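Local coordinates for protein oxygen-independent coproporphyrinogen III oxidase (Escherichia coli, PDB 1OLT) that catalyses the anaerobic, S-adenosyl-L-methionine-dependent oxidative decarboxylation of two propionate groups of coproporphyrinogen III, giving protoporphyrinogen IX in heme biosynthesis with a [4Fe-4S] cluster, at residues L89-E92 with I93-A97; K344-Y347 with Q348-E352; L431-R434 with N435-C439. All blocks are in the same frame, centred on the assembly; numbering follows the deposited sequence. Where two conformers were deposited one is given.

Contact 1: residues L89-E92 with I93-A97; sequences LEQE and IVHRA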
ATOM      1  N   LEU A  89      -8.077   0.710  20.924  1.00 13.10           N
ATOM      2  CA  LEU A  89      -8.828   0.394  19.702  1.00 13.14           C
ATOM      3  C   LEU A  89     -10.288   0.107  20.020  1.00 11.94           C
ATOM      4  O   LEU A  89     -11.183   0.632  19.329  1.00 11.04           O
ATOM      5  CB  LEU A  89      -8.257  -0.788  18.950  1.00 12.34           C
ATOM      6  CG  LEU A  89      -7.000  -0.552  18.126  1.00 15.96           C
ATOM      7  CD1 LEU A  89      -6.563  -1.907  17.623  1.00 16.66           C
ATOM      8  CD2 LEU A  89      -7.360   0.389  16.950  1.00 20.30           C
ATOM      9  N   GLU A  90     -10.539  -0.631  21.088  1.00 10.83           N
ATOM     10  CA  GLU A  90     -11.923  -0.819  21.551  1.00 11.71           C
ATOM     11  C   GLU A  90     -12.671   0.528  21.732  1.00 10.84           C
ATOM     12  O   GLU A  90     -13.809   0.686  21.319  1.00 11.54           O
ATOM     13  CB  GLU A  90     -11.976  -1.603  22.866  1.00 12.09           C
ATOM     14  CG  GLU A  90     -13.402  -1.757  23.425  1.00 11.75           C
ATOM     15  CD  GLU A  90     -13.504  -2.690  24.669  1.00 15.75           C
ATOM     16  OE1 GLU A  90     -12.483  -2.982  25.327  1.00 12.53           O
ATOM     17  OE2 GLU A  90     -14.653  -3.082  25.059  1.00 14.85           O
ATOM     18  N   GLN A  91     -12.040   1.459  22.404  1.00 10.88           N
ATOM     19  CA  GLN A  91     -12.652   2.757  22.657  1.00 11.74           C
ATOM     20  C   GLN A  91     -12.810   3.542  21.311  1.00 11.36           C
ATOM     21  O   GLN A  91     -13.873   4.106  21.029  1.00  9.98           O
ATOM     22  CB  GLN A  91     -11.860   3.554  23.663  1.00 12.07           C
ATOM     23  CG  GLN A  91     -11.885   3.016  25.130  1.00 13.87           C
ATOM     24  CD  GLN A  91     -13.252   2.720  25.623  1.00 15.97           C
ATOM     25  OE1 GLN A  91     -14.156   3.486  25.359  1.00 16.88           O
ATOM     26  NE2 GLN A  91     -13.448   1.534  26.227  1.00 13.28           N
ATOM     27  N   GLU A  92     -11.817   3.478  20.455  1.00 10.46           N
ATOM     28  CA  GLU A  92     -11.937   4.142  19.150  1.00 11.18           C
ATOM     29  C   GLU A  92     -13.122   3.552  18.342  1.00 10.62           C
ATOM     30  O   GLU A  92     -13.946   4.315  17.777  1.00 10.17           O
ATOM     31  CB  GLU A  92     -10.612   4.105  18.334  1.00 10.40           C
ATOM     32  CG  GLU A  92     -10.667   4.958  17.101  1.00 14.02           C
ATOM     33  CD  GLU A  92      -9.368   4.914  16.205  1.00 14.66           C
ATOM     34  OE1 GLU A  92      -8.404   4.164  16.523  1.00 11.44           O
ATOM     35  OE2 GLU A  92      -9.371   5.622  15.170  1.00 15.56           O
ATOM     36  N   ILE A  93     -13.226   2.236  18.335  1.00  9.91           N
ATOM     37  CA  ILE A  93     -14.222   1.539  17.593  1.00 13.14           C
ATOM     38  C   ILE A  93     -15.602   1.876  18.154  1.00 14.56           C
ATOM     39  O   ILE A  93     -16.574   2.208  17.393  1.00 16.06           O
ATOM     40  CB  ILE A  93     -13.967   0.034  17.594  1.00 12.78           C
ATOM     41  CG1 ILE A  93     -12.759  -0.263  16.692  1.00 15.22           C
ATOM     42  CG2 ILE A  93     -15.168  -0.691  17.156  1.00 12.83           C
ATOM     43  CD1 ILE A  93     -12.093  -1.579  16.940  1.00 15.52           C
ATOM     44  N   VAL A  94     -15.690   1.862  19.474  1.00 14.11           N
ATOM     45  CA  VAL A  94     -16.942   2.140  20.155  1.00 15.73           C
ATOM     46  C   VAL A  94     -17.465   3.556  19.868  1.00 14.73           C
ATOM     47  O   VAL A  94     -18.638   3.761  19.755  1.00 13.85           O
ATOM     48  CB  VAL A  94     -16.718   1.844  21.712  1.00 16.84           C
ATOM     49  CG1 VAL A  94     -17.459   2.696  22.535  1.00 19.60           C
ATOM     50  CG2 VAL A  94     -16.981   0.314  21.952  1.00 18.31           C
ATOM     51  N   HIS A  95     -16.558   4.518  19.728  1.00 14.90           N
ATOM     52  CA  HIS A  95     -16.935   5.872  19.410  1.00 15.01           C
ATOM     53  C   HIS A  95     -17.178   6.158  17.890  1.00 13.74           C
ATOM     54  O   HIS A  95     -18.053   6.898  17.588  1.00 12.13           O
ATOM     55  CB  HIS A  95     -15.909   6.838  19.994  1.00 15.48           C
ATOM     56  CG  HIS A  95     -15.908   6.841  21.503  1.00 20.43           C
ATOM     57  ND1 HIS A  95     -16.445   7.880  22.241  1.00 22.79           N
ATOM     58  CD2 HIS A  95     -15.464   5.927  22.412  1.00 18.56           C
ATOM     59  CE1 HIS A  95     -16.318   7.610  23.537  1.00 20.96           C
ATOM     60  NE2 HIS A  95     -15.745   6.430  23.668  1.00 23.57           N
ATOM     61  N   ARG A  96     -16.410   5.553  16.988  1.00 13.58           N
ATOM     62  CA  ARG A  96     -16.497   5.825  15.540  1.00 13.07           C
ATOM     63  C   ARG A  96     -17.523   4.973  14.835  1.00 13.02           C
ATOM     64  O   ARG A  96     -18.278   5.476  13.993  1.00 10.57           O
ATOM     65  CB  ARG A  96     -15.160   5.634  14.838  1.00 14.42           C
ATOM     66  CG  ARG A  96     -14.179   6.733  15.076  1.00 16.00           C
ATOM     67  CD  ARG A  96     -14.693   8.019  14.513  1.00 18.98           C
ATOM     68  NE  ARG A  96     -13.736   9.102  14.380  1.00 19.21           N
ATOM     69  CZ  ARG A  96     -13.986  10.387  14.673  1.00 19.31           C
ATOM     70  NH1 ARG A  96     -15.107  10.769  15.261  1.00 20.61           N
ATOM     71  NH2 ARG A  96     -13.057  11.309  14.440  1.00 22.09           N
ATOM     72  N   ALA A  97     -17.619   3.722  15.220  1.00 11.44           N
ATOM     73  CA  ALA A  97     -18.506   2.796  14.540  1.00 13.31           C
ATOM     74  C   ALA A  97     -19.997   3.166  14.428  1.00 14.45           C
ATOM     75  O   ALA A  97     -20.590   2.874  13.382  1.00 16.02           O
ATOM     76  CB  ALA A  97     -18.336   1.402  15.092  1.00 14.21           C
TER

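Contact 2: residues K344-Y347 with Q348-E352; sequences KQYY and QQVDE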
ATOM      1  N   LYS A 344       1.685   7.854  22.251  1.00 16.86           N
ATOM      2  CA  LYS A 344       1.281   8.479  23.476  1.00 17.86           C
ATOM      3  C   LYS A 344       0.178   9.503  23.179  1.00 16.50           C
ATOM      4  O   LYS A 344      -0.785   9.621  23.949  1.00 13.53           O
ATOM      5  CB  LYS A 344       2.449   9.188  24.150  1.00 19.90           C
ATOM      6  CG  LYS A 344       2.055   9.947  25.399  1.00 24.41           C
ATOM      7  CD  LYS A 344       3.352  10.637  25.960  1.00 32.91           C
ATOM      8  CE  LYS A 344       3.071  11.491  27.209  1.00 37.17           C
ATOM      9  NZ  LYS A 344       3.614  10.768  28.454  1.00 42.34           N
ATOM     10  N   GLN A 345       0.170  10.155  22.036  0.80 15.44           N
ATOM     11  CA  GLN A 345      -0.952  11.192  21.835  0.80 15.43           C
ATOM     12  C   GLN A 345      -2.187  10.434  21.211  0.80 14.14           C
ATOM     13  O   GLN A 345      -3.328  10.873  21.411  0.80 13.82           O
ATOM     14  CB  GLN A 345      -0.566  12.458  20.914  0.80 16.65           C
ATOM     15  CG  GLN A 345       0.740  13.263  21.429  0.80 22.77           C
ATOM     16  CD  GLN A 345       0.438  13.966  22.676  0.80 29.67           C
ATOM     17  OE1 GLN A 345       1.147  13.806  23.677  0.80 39.01           O
ATOM     18  NE2 GLN A 345      -0.643  14.735  22.665  0.80 35.59           N
ATOM     19  N   TYR A 346      -1.960   9.340  20.457  1.00 13.27           N
ATOM     20  CA  TYR A 346      -3.087   8.534  20.096  1.00 13.78           C
ATOM     21  C   TYR A 346      -3.851   8.098  21.379  1.00 13.62           C
ATOM     22  O   TYR A 346      -5.031   8.299  21.488  1.00 14.13           O
ATOM     23  CB  TYR A 346      -2.579   7.322  19.267  1.00 13.04           C
ATOM     24  CG  TYR A 346      -3.657   6.280  19.027  1.00 13.01           C
ATOM     25  CD1 TYR A 346      -4.595   6.436  18.010  1.00 13.59           C
ATOM     26  CD2 TYR A 346      -3.755   5.155  19.806  1.00 12.76           C
ATOM     27  CE1 TYR A 346      -5.615   5.505  17.825  1.00 14.03           C
ATOM     28  CE2 TYR A 346      -4.790   4.233  19.629  1.00 11.08           C
ATOM     29  CZ  TYR A 346      -5.705   4.408  18.638  1.00 12.58           C
ATOM     30  OH  TYR A 346      -6.719   3.489  18.452  1.00 14.31           O
ATOM     31  N   TYR A 347      -3.150   7.547  22.360  1.00 13.35           N
ATOM     32  CA  TYR A 347      -3.774   7.087  23.586  1.00 13.37           C
ATOM     33  C   TYR A 347      -4.456   8.194  24.327  1.00 13.37           C
ATOM     34  O   TYR A 347      -5.612   8.062  24.732  1.00 13.07           O
ATOM     35  CB  TYR A 347      -2.746   6.455  24.526  1.00 13.75           C
ATOM     36  CG  TYR A 347      -2.268   5.081  24.172  1.00 12.73           C
ATOM     37  CD1 TYR A 347      -3.069   4.192  23.493  1.00 15.66           C
ATOM     38  CD2 TYR A 347      -1.045   4.638  24.599  1.00 16.14           C
ATOM     39  CE1 TYR A 347      -2.642   2.915  23.208  1.00 18.07           C
ATOM     40  CE2 TYR A 347      -0.574   3.309  24.289  1.00 16.04           C
ATOM     41  CZ  TYR A 347      -1.380   2.473  23.626  1.00 16.29           C
ATOM     42  OH  TYR A 347      -1.026   1.207  23.337  1.00 11.63           O
ATOM     43  N   GLN A 348      -3.763   9.297  24.495  1.00 14.14           N
ATOM     44  CA  GLN A 348      -4.298  10.423  25.225  1.00 14.80           C
ATOM     45  C   GLN A 348      -5.558  10.989  24.569  1.00 14.01           C
ATOM     46  O   GLN A 348      -6.551  11.273  25.261  1.00 11.11           O
ATOM     47  CB  GLN A 348      -3.227  11.518  25.433  1.00 16.10           C
ATOM     48  CG  GLN A 348      -3.663  12.627  26.375  1.00 22.79           C
ATOM     49  CD  GLN A 348      -2.553  13.703  26.579  1.00 30.14           C
ATOM     50  OE1 GLN A 348      -1.378  13.361  26.790  1.00 36.88           O
ATOM     51  NE2 GLN A 348      -2.927  14.968  26.511  1.00 36.20           N
ATOM     52  N   GLN A 349      -5.556  11.135  23.250  1.00 12.78           N
ATOM     53  CA  GLN A 349      -6.761  11.686  22.621  1.00 12.67           C
ATOM     54  C   GLN A 349      -7.918  10.675  22.606  1.00 12.36           C
ATOM     55  O   GLN A 349      -9.071  11.040  22.815  1.00 12.23           O
ATOM     56  CB  GLN A 349      -6.443  12.215  21.215  1.00 12.39           C
ATOM     57  CG  GLN A 349      -7.522  13.168  20.701  1.00 14.26           C
ATOM     58  CD  GLN A 349      -7.245  13.665  19.262  1.00 17.29           C
ATOM     59  OE1 GLN A 349      -6.142  14.043  18.978  1.00 18.11           O
ATOM     60  NE2 GLN A 349      -8.271  13.691  18.396  1.00 15.45           N
ATOM     61  N   VAL A 350      -7.631   9.384  22.410  1.00 12.57           N
ATOM     62  CA  VAL A 350      -8.706   8.402  22.445  1.00 13.67           C
ATOM     63  C   VAL A 350      -9.355   8.421  23.851  1.00 15.28           C
ATOM     64  O   VAL A 350     -10.584   8.429  23.990  1.00 14.66           O
ATOM     65  CB  VAL A 350      -8.228   7.033  22.082  1.00 13.56           C
ATOM     66  CG1 VAL A 350      -9.235   5.927  22.444  1.00 14.02           C
ATOM     67  CG2 VAL A 350      -7.922   6.969  20.591  1.00 14.65           C
ATOM     68  N   ASP A 351      -8.515   8.487  24.873  1.00 15.97           N
ATOM     69  CA  ASP A 351      -9.020   8.488  26.247  1.00 16.24           C
ATOM     70  C   ASP A 351      -9.885   9.725  26.498  1.00 16.93           C
ATOM     71  O   ASP A 351     -10.962   9.650  27.162  1.00 16.37           O
ATOM     72  CB  ASP A 351      -7.841   8.399  27.242  1.00 15.72           C
ATOM     73  CG  ASP A 351      -8.300   8.423  28.687  1.00 20.22           C
ATOM     74  OD1 ASP A 351      -9.133   7.583  29.099  1.00 22.70           O
ATOM     75  OD2 ASP A 351      -7.964   9.315  29.449  1.00 24.23           O
ATOM     76  N   GLU A 352      -9.437  10.877  26.022  1.00 17.04           N
ATOM     77  CA  GLU A 352     -10.158  12.111  26.321  1.00 18.55           C
ATOM     78  C   GLU A 352     -11.346  12.373  25.416  1.00 18.10           C
ATOM     79  O   GLU A 352     -12.308  13.004  25.857  1.00 17.61           O
ATOM     80  CB  GLU A 352      -9.206  13.344  26.251  1.00 19.16           C
ATOM     81  CG  GLU A 352      -8.123  13.273  27.323  1.00 23.47           C
ATOM     82  CD  GLU A 352      -7.107  14.432  27.290  1.00 30.98           C
ATOM     83  OE1 GLU A 352      -7.109  15.245  26.309  1.00 34.35           O
ATOM     84  OE2 GLU A 352      -6.291  14.498  28.267  1.00 34.48           O
TER

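Contact 3: residues L431-R434 with N435-C439; sequences LLIR and NICMC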
ATOM      1  N   LEU A 431       7.290   2.629 -16.657  0.70 12.81           N
ATOM      2  CA  LEU A 431       8.177   2.744 -15.486  0.70 12.76           C
ATOM      3  C   LEU A 431       8.358   4.199 -15.015  0.70 13.03           C
ATOM      4  O   LEU A 431       8.781   4.456 -13.872  0.70 12.09           O
ATOM      5  CB  LEU A 431       9.535   2.090 -15.764  0.70 12.45           C
ATOM      6  CG  LEU A 431       9.494   0.560 -15.814  0.70 12.08           C
ATOM      7  CD1 LEU A 431      10.618  -0.014 -16.656  0.70 11.50           C
ATOM      8  CD2 LEU A 431       9.517  -0.031 -14.362  0.70 12.40           C
ATOM      9  N   LEU A 432       8.025   5.143 -15.899  1.00 13.43           N
ATOM     10  CA  LEU A 432       8.122   6.572 -15.601  1.00 13.99           C
ATOM     11  C   LEU A 432       6.763   7.196 -15.355  1.00 14.62           C
ATOM     12  O   LEU A 432       6.532   8.366 -15.684  1.00 15.18           O
ATOM     13  CB  LEU A 432       8.825   7.238 -16.788  1.00 14.22           C
ATOM     14  CG  LEU A 432      10.231   6.651 -17.039  1.00 14.91           C
ATOM     15  CD1 LEU A 432      10.932   7.243 -18.271  1.00 15.33           C
ATOM     16  CD2 LEU A 432      11.099   6.847 -15.778  1.00 14.71           C
ATOM     17  N   ILE A 433       5.850   6.421 -14.784  1.00 15.01           N
ATOM     18  CA  ILE A 433       4.499   6.890 -14.536  1.00 15.45           C
ATOM     19  C   ILE A 433       4.425   8.046 -13.537  1.00 16.27           C
ATOM     20  O   ILE A 433       3.596   8.911 -13.675  1.00 15.64           O
ATOM     21  CB  ILE A 433       3.609   5.724 -14.051  1.00 15.44           C
ATOM     22  CG1 ILE A 433       2.140   6.111 -14.144  1.00 14.70           C
ATOM     23  CG2 ILE A 433       3.985   5.300 -12.618  1.00 15.20           C
ATOM     24  CD1 ILE A 433       1.676   6.337 -15.562  1.00 13.20           C
ATOM     25  N   ARG A 434       5.289   8.044 -12.523  1.00 17.81           N
ATOM     26  CA  ARG A 434       5.306   9.120 -11.528  1.00 18.85           C
ATOM     27  C   ARG A 434       5.688  10.448 -12.210  1.00 18.55           C
ATOM     28  O   ARG A 434       5.109  11.499 -11.893  1.00 18.24           O
ATOM     29  CB  ARG A 434       6.257   8.818 -10.362  1.00 19.49           C
ATOM     30  CG  ARG A 434       5.912   7.551  -9.511  1.00 22.83           C
ATOM     31  CD  ARG A 434       7.149   7.002  -8.757  1.00 25.67           C
ATOM     32  NE  ARG A 434       6.981   5.731  -8.009  1.00 29.71           N
ATOM     33  CZ  ARG A 434       6.895   4.482  -8.545  1.00 30.33           C
ATOM     34  NH1 ARG A 434       6.877   4.292  -9.863  1.00 29.24           N
ATOM     35  NH2 ARG A 434       6.796   3.410  -7.734  1.00 31.19           N
ATOM     36  N   ASN A 435       6.637  10.387 -13.152  1.00 18.29           N
ATOM     37  CA  ASN A 435       6.988  11.550 -13.985  1.00 18.14           C
ATOM     38  C   ASN A 435       5.764  12.097 -14.694  1.00 17.34           C
ATOM     39  O   ASN A 435       5.507  13.299 -14.641  1.00 17.53           O
ATOM     40  CB  ASN A 435       8.063  11.223 -15.031  1.00 18.62           C
ATOM     41  CG  ASN A 435       9.301  10.537 -14.430  1.00 19.98           C
ATOM     42  OD1 ASN A 435       9.342   9.310 -14.293  1.00 21.35           O
ATOM     43  ND2 ASN A 435      10.316  11.330 -14.094  1.00 19.95           N
ATOM     44  N   ILE A 436       4.993  11.215 -15.335  1.00 16.61           N
ATOM     45  CA  ILE A 436       3.801  11.629 -16.075  1.00 15.96           C
ATOM     46  C   ILE A 436       2.747  12.254 -15.148  1.00 16.00           C
ATOM     47  O   ILE A 436       2.172  13.313 -15.452  1.00 16.20           O
ATOM     48  CB  ILE A 436       3.203  10.415 -16.856  1.00 16.05           C
ATOM     49  CG1 ILE A 436       4.146   9.965 -17.979  1.00 15.83           C
ATOM     50  CG2 ILE A 436       1.808  10.717 -17.406  1.00 14.80           C
ATOM     51  CD1 ILE A 436       3.952   8.511 -18.412  1.00 14.95           C
ATOM     52  N   CYS A 437       2.484  11.592 -14.021  1.00 15.97           N
ATOM     53  CA  CYS A 437       1.482  12.059 -13.067  1.00 16.00           C
ATOM     54  C   CYS A 437       1.848  13.426 -12.494  1.00 15.85           C
ATOM     55  O   CYS A 437       0.962  14.248 -12.239  1.00 14.74           O
ATOM     56  CB  CYS A 437       1.290  11.049 -11.914  1.00 16.08           C
ATOM     57  SG  CYS A 437       0.527   9.522 -12.493  1.00 16.96           S
ATOM     58  N   MET A 438       3.146  13.660 -12.326  1.00 15.88           N
ATOM     59  CA  MET A 438       3.668  14.911 -11.784  1.00 16.48           C
ATOM     60  C   MET A 438       3.277  16.141 -12.622  1.00 16.75           C
ATOM     61  O   MET A 438       3.236  17.264 -12.093  1.00 16.66           O
ATOM     62  CB  MET A 438       5.200  14.836 -11.670  1.00 17.02           C
ATOM     63  CG  MET A 438       5.821  15.650 -10.530  1.00 18.63           C
ATOM     64  SD  MET A 438       7.562  15.164 -10.048  1.00 21.00           S
ATOM     65  CE  MET A 438       8.152  14.182 -11.516  1.00 20.63           C
ATOM     66  N   CYS A 439       3.001  15.949 -13.916  1.00 16.38           N
ATOM     67  CA  CYS A 439       2.553  17.073 -14.773  1.00 16.37           C
ATOM     68  C   CYS A 439       1.206  17.657 -14.356  1.00 16.13           C
ATOM     69  O   CYS A 439       0.878  18.822 -14.707  1.00 15.33           O
ATOM     70  CB  CYS A 439       2.479  16.654 -16.236  1.00 16.53           C
ATOM     71  SG  CYS A 439       4.089  16.159 -16.833  1.00 16.76           S
TER

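Contact 1: residues L89-E92 with I93-A97
Toward the C-terminal end of helix 80-96, within the radical SAM core, Leu89 meets Ile93 and Glu92 meets Arg96, each pair four residues apart. Backbone i to i+4 bonds set the spacing: Ile93 N donates to Leu89 O at 2.8 Å, with an N-H...O angle of 162°, and Arg96 N to Glu92 O at 2.9 Å. Ile93 turns CG1 beside its own backbone N (chi1 -72°), which carries the branch back along the helix, with CG1 3.2 Å and CD1 3.4 Å from Leu89 O. Beyond that carbonyl, CD1 reaches Leu89 CB at 4.4 Å, a loose apolar touch. Replacing Ile93 by an alanine would probably leave a gap beside Leu89 and loosen the packing against Leu130 and Met324, which the branched side chain now touches. Arg96 rests CG 3.6 Å from Glu92 O, while the charged ends part: Glu92 OE2 and Arg96 NE are 5.6 Å from one another. Glu92 extends its carboxylate, buried, to Tyr346, Gly325 N and Asn339, whereas Arg96 pairs with Glu38. Two helices flank this one: Glu90 and Ile93 pack on helix 120-133, with Glu90 also salt-bridged to Arg125, and Leu89 and Gln91 pack on helix 343-353, while Met324 of strand 320-324 lies against Glu92 and Ile93.

Contact 2: residues K344-Y347 with Q348-E352
Gln348, Tyr347 and Val350 account for much of the surface buried between the two halves of this helical segment, and each meets the adjoining turn in its own way. Gln348 is bound through its backbone, N to Lys344 O at 3.0 Å, and its CB lies 3.4 Å from the same carbonyl oxygen. Its extended side chain runs alongside that of Gln345, the two pointing the same way. Gln345 was modelled in two conformers; in the one given, the amide planes are turned 67° apart and the OE1 atoms of Gln345 and Gln348 stay 4.0 Å from each other. Tyr347 contributes mainly backbone: its carbonyl O accepts from Asp351 N at 2.9 Å. Its ring is directed to helix 80-96, where it packs on Tyr85 and Ala88.

All these bonds belong to the regular i to i+4 pattern of helix 343-353, which follows strand 335-339 and precedes strand 357-362, and which lies against helix 80-96 of the radical SAM core.

Val350 provides the clearest side-chain contact. With CG2 beside its own backbone N and CG1 anti to that N (chi1 166°), the CG2 methyl sits over one face of the Tyr346 ring, 4.0 Å from the centroid and 18° off the ring normal: a CH-pi contact, offset toward the rim near CE1 and CZ. The same methyl lies 3.3 Å from Tyr346 O, the acceptor for Val350 N. Tyr346 is buried, and its hydroxyl reaches Glu92, which would hold the far end of the ring that Val350 covers. Gln349, on another side of the helix, uses its amide on Gln340 and on the carbonyl of Leu357.

Contact 3: residues L431-R434 with N435-C439
Residues 431-439 pass from a turn into helix 433-438, with Leu432 at the N-cap position. Its positive psi of 33° sets it apart from the helical residues that follow. The first i to i+4 bond is long, Ile436 N to Leu432 O at 3.3 Å, with the donor in the carbonyl plane; the next, Cys437 N to Ile433 O, shortens to 2.9 Å at an N-H...O angle of 166°. Met438 N then donates to Arg434 O at 3.0 Å in a more bent bond. This short helix comes late in the chain, beyond strand 422-425, and packs within the C-terminal part of the protein on helices 365-380 and 401-412. Ile433 links the two turns through its side chain. It places CG1 opposite its backbone N (chi1 -165°), from where CG1 lies 4.1 Å from Cys437 SG and CD1 meets Ile436 CD1 at 4.2 Å. Cys437 also touches Ile374, Leu377 and Ile378 of helix 365-380, so its side chain packs against aliphatic groups of that helix, while Ile433 and Ile436 share Val425. On another side of the helix, the Asn435 side chain crosses that of Leu432, and its CB lies 3.3 Å from Leu432 O.

Overall arrangement
Contacts 1 and 2 lie on two helices that pack against each other, whereas contact 3 stands apart. The centres of contacts 1 and 2 are 12 Å apart, and Glu92 OE1 lies 2.6 Å from Tyr346 OH, a probable hydrogen bond; Gln91 CB meets Val350 CG1 at 3.7 Å. Both lie near the S-adenosylmethionine pocket without lining it: the side chains of Glu92 and Tyr346 are about 10 and 11 Å from a bound S-adenosylmethionine. Contact 3 has its centre 39 Å from each of the others, its nearest atoms about 28 Å away. Its Arg434 side chain is nevertheless about 8 Å from a bound S-adenosylmethionine, and about 10 Å from Ala243, a binding residue of the second S-adenosylmethionine.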